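Local atomic coordinates of beta-fructofuranosidase, insoluble isoenzyme CWINV1 (Arabidopsis thaliana, PDB entry 2OXB), a protein that hydrolyses sucrose and 1-kestose, and to a lesser extent neokestose and levan, as a secreted cell-wall invertase of glycosyl hydrolase family 32. Residues Q342-R347 / Y360-A365. The protein carries 1 engineered substitution. Residues are numbered along the deposited sequence; the frame is centred on the assembly and turned at random.
Sequences QVKNLR and YGVTAA
Lys-344 and Val-362 illustrate how the aliphatic part of a charged side chain can serve as packing material on the surface of a beta-sandwich. The contact is made by van der Waals touch, with no hydrogen bond or salt bridge joining the two segments. One branch of the valine does the work: CG1 of Val-362 lies 3.4 Å from CB of Lys-344 and 3.8 Å from its CG, and the two side chains meet nearly at right angles. The lysine chain starts with CG anti to the backbone N (chi1 -157°); a bend at chi2 (-65°) then takes it away from the valine and toward the backbone N of Tyr-360, and a second bend, at chi4, turns only NZ.

The lysine also meets main chain: CG of Lys-344 lies 4.2 Å from the carbonyl O of Gly-361 and, farther along, CE is 3.9 Å from the backbone N of Tyr-360. The tyrosine therefore takes part through its main chain, while its ring leads away from the strand.

This small surface contact lies in the C-terminal beta-sandwich domain of the family 32 fold, far from the substrate-binding residues. Lys-344 lies on strand 344-351, an outermost strand of a six-stranded antiparallel sheet, and shares backbone hydrogen bonds with Ala-528 of strand 521-530. Segment 360-365 belongs to the loop linking strand 355-359, in the other sheet, to strand 367-374. Val-362 also packs on Ala-528 and Ser-530, and Lys-344 touches Val-359, so the loop lies against the neighbouring strands 344-351 and 521-530 of the six-stranded sheet.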
# COMPACT_ATOMS: atom_id res chain seq x y z
N GLN A 342 -21.40 18.10 -7.57
CA GLN A 342 -22.61 17.33 -7.83
C GLN A 342 -22.74 16.15 -6.88
O GLN A 342 -22.29 16.21 -5.74
CB GLN A 342 -22.65 16.86 -9.29
CG GLN A 342 -23.78 17.50 -10.06
CD GLN A 342 -25.13 17.28 -9.39
OE1 GLN A 342 -25.75 16.23 -9.57
NE2 GLN A 342 -25.57 18.25 -8.60
N VAL A 343 -23.38 15.08 -7.35
CA VAL A 343 -23.58 13.88 -6.53
C VAL A 343 -24.53 12.90 -7.20
O VAL A 343 -25.74 13.16 -7.31
CB VAL A 343 -24.18 14.23 -5.17
CG1 VAL A 343 -25.39 15.14 -5.35
CG2 VAL A 343 -24.57 12.95 -4.44
N LYS A 344 -23.99 11.77 -7.63
CA LYS A 344 -24.79 10.74 -8.28
C LYS A 344 -25.27 9.80 -7.18
O LYS A 344 -24.47 9.26 -6.42
CB LYS A 344 -23.94 9.99 -9.30
CG LYS A 344 -24.73 9.30 -10.40
CD LYS A 344 -25.61 8.18 -9.85
CE LYS A 344 -26.52 7.63 -10.93
NZ LYS A 344 -27.43 8.68 -11.43
N ASN A 345 -26.59 9.65 -7.09
CA ASN A 345 -27.17 8.78 -6.07
C ASN A 345 -28.08 7.73 -6.65
O ASN A 345 -28.61 7.88 -7.75
CB ASN A 345 -27.97 9.60 -5.07
CG ASN A 345 -28.69 8.73 -4.08
OD1 ASN A 345 -28.15 8.36 -3.03
ND2 ASN A 345 -29.93 8.37 -4.41
N LEU A 346 -28.27 6.68 -5.87
CA LEU A 346 -29.13 5.57 -6.24
C LEU A 346 -29.43 4.82 -4.96
O LEU A 346 -28.52 4.26 -4.33
CB LEU A 346 -28.41 4.66 -7.24
CG LEU A 346 -28.18 5.23 -8.64
CD1 LEU A 346 -27.00 4.54 -9.28
CD2 LEU A 346 -29.43 5.09 -9.48
N ARG A 347 -30.69 4.82 -4.56
CA ARG A 347 -31.05 4.12 -3.35
C ARG A 347 -32.19 3.15 -3.54
O ARG A 347 -33.03 3.33 -4.42
CB ARG A 347 -31.38 5.11 -2.25
CG ARG A 347 -32.35 6.19 -2.65
CD ARG A 347 -32.66 7.00 -1.42
NE ARG A 347 -31.42 7.47 -0.80
CZ ARG A 347 -31.35 8.00 0.41
NH1 ARG A 347 -32.45 8.13 1.15
NH2 ARG A 347 -30.18 8.41 0.88
N TYR A 360 -25.12 6.74 -14.47
CA TYR A 360 -24.95 7.76 -15.53
C TYR A 360 -24.05 9.00 -15.34
O TYR A 360 -22.84 8.95 -15.61
CB TYR A 360 -26.33 8.22 -16.02
CG TYR A 360 -27.13 7.17 -16.79
CD1 TYR A 360 -28.31 6.65 -16.28
CD2 TYR A 360 -26.72 6.74 -18.06
CE1 TYR A 360 -29.07 5.72 -17.00
CE2 TYR A 360 -27.47 5.81 -18.80
CZ TYR A 360 -28.65 5.31 -18.26
OH TYR A 360 -29.42 4.40 -18.97
N GLY A 361 -24.65 10.12 -14.93
CA GLY A 361 -23.94 11.38 -14.77
C GLY A 361 -22.71 11.46 -13.88
O GLY A 361 -22.74 12.07 -12.80
N VAL A 362 -21.61 10.86 -14.33
CA VAL A 362 -20.36 10.86 -13.56
C VAL A 362 -19.16 10.53 -14.45
O VAL A 362 -19.27 9.75 -15.39
CB VAL A 362 -20.40 9.82 -12.41
CG1 VAL A 362 -21.20 10.37 -11.25
CG2 VAL A 362 -21.00 8.50 -12.90
N THR A 363 -18.02 11.14 -14.14
CA THR A 363 -16.82 10.86 -14.91
C THR A 363 -16.43 9.42 -14.55
O THR A 363 -15.60 9.19 -13.68
CB THR A 363 -15.66 11.86 -14.57
OG1 THR A 363 -15.65 12.16 -13.17
CG2 THR A 363 -15.83 13.14 -15.36
N ALA A 364 -17.07 8.47 -15.23
CA ALA A 364 -16.85 7.05 -14.99
C ALA A 364 -15.36 6.66 -14.90
O ALA A 364 -15.01 5.67 -14.23
CB ALA A 364 -17.57 6.23 -16.06
N ALA A 365 -14.49 7.45 -15.53
CA ALA A 365 -13.04 7.19 -15.53
C ALA A 365 -12.22 7.96 -14.49
O ALA A 365 -11.00 7.89 -14.49
CB ALA A 365 -12.46 7.50 -16.94